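Local coordinates for protein phosphopantothenoylcysteine decarboxylase (Cryptococcus neoformans, PDB 6EOA) that binds flavin mononucleotide and probably acts as a phosphopantothenoylcysteine decarboxylase in coenzyme A biosynthesis, at residues 75-79 and 80-84; 95-98 and 99-103. All blocks are in the same frame, centred on the assembly; numbering follows the deposited sequence.

Interaction 1: residues 75-79 and 80-84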
loop_
_atom_site.group_PDB
_atom_site.type_symbol
_atom_site.label_atom_id
_atom_site.label_comp_id
_atom_site.label_asym_id
_atom_site.label_seq_id
_atom_site.Cartn_x
_atom_site.Cartn_y
_atom_site.Cartn_z
ATOM N N TYR A 75 2.259 -12.091 13.310
ATOM C CA TYR A 75 2.917 -11.656 14.538
ATOM C C TYR A 75 2.133 -12.056 15.784
ATOM O O TYR A 75 2.678 -12.065 16.885
ATOM C CB TYR A 75 3.112 -10.140 14.540
ATOM C CG TYR A 75 4.283 -9.656 13.720
ATOM C CD1 TYR A 75 5.561 -9.603 14.266
ATOM C CD2 TYR A 75 4.111 -9.230 12.404
ATOM C CE1 TYR A 75 6.641 -9.152 13.522
ATOM C CE2 TYR A 75 5.184 -8.773 11.652
ATOM C CZ TYR A 75 6.447 -8.739 12.217
ATOM O OH TYR A 75 7.518 -8.290 11.477
ATOM N N PHE A 76 0.855 -12.383 15.614
ATOM C CA PHE A 76 -0.008 -12.638 16.763
ATOM C C PHE A 76 -0.228 -14.128 17.009
ATOM O O PHE A 76 -0.690 -14.520 18.081
ATOM C CB PHE A 76 -1.350 -11.929 16.584
ATOM C CG PHE A 76 -1.231 -10.437 16.452
ATOM C CD1 PHE A 76 -1.165 -9.630 17.576
ATOM C CD2 PHE A 76 -1.180 -9.840 15.203
ATOM C CE1 PHE A 76 -1.051 -8.255 17.457
ATOM C CE2 PHE A 76 -1.064 -8.467 15.075
ATOM C CZ PHE A 76 -1.000 -7.673 16.205
ATOM N N TYR A 77 0.108 -14.959 16.025
ATOM C CA TYR A 77 0.004 -16.409 16.186
ATOM C C TYR A 77 0.848 -17.150 15.153
ATOM O O TYR A 77 1.192 -16.604 14.104
ATOM C CB TYR A 77 -1.459 -16.862 16.097
ATOM C CG TYR A 77 -2.052 -16.829 14.701
ATOM C CD1 TYR A 77 -2.240 -18.002 13.975
ATOM C CD2 TYR A 77 -2.421 -15.628 14.110
ATOM C CE1 TYR A 77 -2.781 -17.974 12.697
ATOM C CE2 TYR A 77 -2.964 -15.592 12.838
ATOM C CZ TYR A 77 -3.139 -16.765 12.138
ATOM O OH TYR A 77 -3.679 -16.728 10.873
ATOM N N SER A 78 1.179 -18.398 15.464
ATOM C CA SER A 78 1.992 -19.230 14.584
ATOM C C SER A 78 1.219 -20.453 14.100
ATOM O O SER A 78 0.102 -20.715 14.549
ATOM C CB SER A 78 3.263 -19.675 15.303
ATOM O OG SER A 78 2.943 -20.505 16.406
ATOM N N GLN A 79 1.823 -21.203 13.186
ATOM C CA GLN A 79 1.216 -22.425 12.677
ATOM C C GLN A 79 1.047 -23.437 13.804
ATOM O O GLN A 79 0.078 -24.194 13.842
ATOM C CB GLN A 79 2.066 -23.020 11.552
ATOM C CG GLN A 79 1.598 -24.380 11.067
ATOM C CD GLN A 79 0.301 -24.299 10.295
ATOM O OE1 GLN A 79 0.194 -23.557 9.317
ATOM N NE2 GLN A 79 -0.697 -25.058 10.730
ATOM N N GLU A 80 1.991 -23.426 14.735
ATOM C CA GLU A 80 1.980 -24.403 15.808
ATOM C C GLU A 80 0.926 -24.066 16.855
ATOM O O GLU A 80 0.408 -24.960 17.525
ATOM C CB GLU A 80 3.362 -24.513 16.447
ATOM C CG GLU A 80 3.762 -25.952 16.749
ATOM C CD GLU A 80 3.576 -26.875 15.551
ATOM O OE1 GLU A 80 3.907 -26.469 14.412
ATOM O OE2 GLU A 80 3.085 -28.006 15.750
ATOM N N ASP A 81 0.603 -22.783 16.986
ATOM C CA ASP A 81 -0.519 -22.369 17.824
ATOM C C ASP A 81 -1.796 -23.011 17.296
ATOM O O ASP A 81 -2.599 -23.543 18.063
ATOM C CB ASP A 81 -0.661 -20.843 17.852
ATOM C CG ASP A 81 0.465 -20.160 18.611
ATOM O OD1 ASP A 81 1.045 -20.790 19.521
ATOM O OD2 ASP A 81 0.774 -18.993 18.290
ATOM N N VAL A 82 -1.971 -22.956 15.978
ATOM C CA VAL A 82 -3.116 -23.580 15.323
ATOM C C VAL A 82 -3.118 -25.092 15.552
ATOM O O VAL A 82 -4.137 -25.670 15.928
ATOM C CB VAL A 82 -3.126 -23.293 13.809
ATOM C CG1 VAL A 82 -4.198 -24.122 13.117
ATOM C CG2 VAL A 82 -3.337 -21.809 13.546
ATOM N N ASP A 83 -1.967 -25.723 15.333
ATOM C CA ASP A 83 -1.828 -27.163 15.533
ATOM C C ASP A 83 -2.115 -27.571 16.978
ATOM O O ASP A 83 -2.833 -28.545 17.222
ATOM C CB ASP A 83 -0.429 -27.625 15.128
ATOM C CG ASP A 83 -0.243 -27.661 13.621
ATOM O OD1 ASP A 83 -1.089 -27.088 12.897
ATOM O OD2 ASP A 83 0.751 -28.263 13.156
ATOM N N ASN A 84 -1.552 -26.830 17.931
ATOM C CA ASN A 84 -1.847 -27.055 19.347
ATOM C C ASN A 84 -3.340 -26.915 19.610
ATOM O O ASN A 84 -3.925 -27.671 20.385
ATOM C CB ASN A 84 -1.078 -26.072 20.233
ATOM C CG ASN A 84 0.381 -26.445 20.394
ATOM O OD1 ASN A 84 0.784 -27.569 20.102
ATOM N ND2 ASN A 84 1.183 -25.497 20.869
#
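Ser78 and Asp81, with CA atoms 5.2 Å apart, mark where the extended Tyr77-Ser78 backbone gives way to the helix that starts at Gln79. Asp83 N donates to Gln79 O at 3.0 Å, while the amides of Val82 and Asp81 reach Ser78 O only weakly. Asp81 OD2 takes the N-H of Ser78 at 2.9 Å, approached from above the carboxylate plane, 42° out of it. In return Ser78 OG, placed between its own N and carbonyl carbon (chi1 64°), accepts a weak bond from Asp81 N at 3.3 Å. Gln79, the next residue, bends at chi2, and its NE2 donates to Asp83 OD1, one turn on, at 3.0 Å; the acceptor lies in the amide plane, yet the amide and carboxylate planes stand 61° apart. Gln79 OE1 is taken by Val105 N. On the buried flank, Val82 CG2 meets the edge of the Tyr77 ring, 4.0 Å from CE1, while Tyr77 OH bonds to Thr41. The reciprocal Ser78-Asp81 pair is a capping box, with Ser78 as N-cap of helix 79-89 in a flavoprotein fold built on a parallel sheet.

Interaction 2: residues 95-98 and 99-103; sequences GQTG and EHFGV
Thr97 lays its CG2 methyl over one face of the Phe101 ring, a CH-pi contact with the carbon 4.3 Å from the ring centroid and 27° off the normal. The nearest ring atom is CE2, 3.8 Å from Thr97 CG2, so the methyl sits toward that side of the ring. The other branch of the threonine turns to the backbone: with OG1 anti to the threonine's own N (chi1 -168°), it accepts the N-H of Glu99 at a short 2.6 Å and an angle of 152°. A side-chain oxygen that accepts from the amide two residues on defines an ST turn, here with a cis peptide bond between Thr97 and Gly98. The chain bends at this point in the irregular connection between helix 79-89 and strand 105-106, an edge strand of the chain's parallel sheet. Gly98 has a positive phi, which suits glycine. His100 comes back over this bend. Gly98 O stands above the middle of the imidazole, 3.4 Å from its plane, whereas Thr97 O lies at the ring edge, 3.1 Å from ND1. His100 ND1 is hydrogen-bonded to Asp83, on helix 79-89. Phe101 also rests on Val86 and Arg87 of that helix, and Val103 packs its side chain against helix 50-59 and strand 63-69.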
loop_
_atom_site.group_PDB
_atom_site.type_symbol
_atom_site.label_atom_id
_atom_site.label_comp_id
_atom_site.label_asym_id
_atom_site.label_seq_id
_atom_site.Cartn_x
_atom_site.Cartn_y
_atom_site.Cartn_z
ATOM N N GLY A 95 2.247 -33.543 20.439
ATOM C CA GLY A 95 3.134 -34.191 19.497
ATOM C C GLY A 95 3.320 -33.178 18.392
ATOM O O GLY A 95 2.964 -32.015 18.571
ATOM N N GLN A 96 3.860 -33.582 17.251
ATOM C CA GLN A 96 4.037 -32.608 16.188
ATOM C C GLN A 96 3.789 -33.133 14.785
ATOM O O GLN A 96 4.042 -34.294 14.462
ATOM C CB GLN A 96 5.436 -31.988 16.279
ATOM C CG GLN A 96 5.400 -30.547 16.783
ATOM C CD GLN A 96 6.404 -30.267 17.883
ATOM O OE1 GLN A 96 7.402 -30.976 18.031
ATOM N NE2 GLN A 96 6.134 -29.233 18.676
ATOM N N THR A 97 3.275 -32.219 13.972
ATOM C CA THR A 97 2.981 -32.419 12.563
ATOM C C THR A 97 3.133 -31.017 11.950
ATOM O O THR A 97 2.865 -30.023 12.627
ATOM C CB THR A 97 1.562 -33.026 12.358
ATOM O OG1 THR A 97 1.399 -33.482 11.009
ATOM C CG2 THR A 97 0.467 -32.023 12.705
ATOM N N GLY A 98 3.586 -30.899 10.705
ATOM C CA GLY A 98 3.786 -32.005 9.797
ATOM C C GLY A 98 2.790 -31.562 8.744
ATOM O O GLY A 98 3.034 -30.604 8.006
ATOM N N GLU A 99 1.646 -32.237 8.705
ATOM C CA GLU A 99 0.643 -31.979 7.680
ATOM C C GLU A 99 -0.432 -31.032 8.209
ATOM O O GLU A 99 -1.267 -30.549 7.447
ATOM C CB GLU A 99 0.017 -33.286 7.189
ATOM C CG GLU A 99 1.036 -34.284 6.650
ATOM C CD GLU A 99 2.005 -33.661 5.655
ATOM O OE1 GLU A 99 3.220 -33.930 5.763
ATOM O OE2 GLU A 99 1.558 -32.914 4.760
ATOM N N HIS A 100 -0.395 -30.779 9.517
ATOM C CA HIS A 100 -1.257 -29.793 10.180
ATOM C C HIS A 100 -2.755 -30.123 10.090
ATOM O O HIS A 100 -3.595 -29.223 10.114
ATOM C CB HIS A 100 -0.997 -28.390 9.612
ATOM C CG HIS A 100 0.456 -28.033 9.516
ATOM N ND1 HIS A 100 1.341 -28.218 10.557
ATOM C CD2 HIS A 100 1.176 -27.493 8.503
ATOM C CE1 HIS A 100 2.543 -27.813 10.188
ATOM N NE2 HIS A 100 2.470 -27.368 8.946
ATOM N N PHE A 101 -3.066 -31.409 9.927
ATOM C CA PHE A 101 -4.410 -31.978 10.150
ATOM C C PHE A 101 -5.601 -31.862 9.153
ATOM O O PHE A 101 -6.695 -32.270 9.538
ATOM C CB PHE A 101 -4.951 -31.447 11.486
ATOM C CG PHE A 101 -4.252 -31.998 12.690
ATOM C CD1 PHE A 101 -4.388 -33.331 13.031
ATOM C CD2 PHE A 101 -3.479 -31.178 13.497
ATOM C CE1 PHE A 101 -3.751 -33.844 14.144
ATOM C CE2 PHE A 101 -2.842 -31.683 14.616
ATOM C CZ PHE A 101 -2.978 -33.020 14.939
ATOM N N GLY A 102 -5.490 -31.339 7.928
ATOM C CA GLY A 102 -4.369 -30.620 7.368
ATOM C C GLY A 102 -4.945 -29.233 7.169
ATOM O O GLY A 102 -5.775 -29.012 6.286
ATOM N N VAL A 103 -4.519 -28.301 8.016
ATOM C CA VAL A 103 -4.963 -26.916 7.931
ATOM C C VAL A 103 -3.711 -26.049 7.850
ATOM O O VAL A 103 -3.128 -25.681 8.870
ATOM C CB VAL A 103 -5.831 -26.439 9.109
ATOM C CG1 VAL A 103 -6.267 -24.997 8.890
ATOM C CG2 VAL A 103 -7.039 -27.348 9.285
#

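Interactions 1 and 2 follow each other along the chain, with centres 12 Å apart, and meet through side chains of the first turn of helix 79-89. Asp83 OD2 lies 2.7 Å from His100 ND1, a probable hydrogen bond, so the carboxylate that takes Gln79 NE2 on OD1 reaches the 95-103 loop with its other oxygen. Gln79 NE2 has a second probable bond, to Val103 O at 3.1 Å, and also packs 3.4 Å from His100 CG. Only interaction 1 approaches the cofactor: Phe76 touches FMN, and the side chain of Tyr77 is about 10 Å from it. Residues 95-103 lie away from the flavin site.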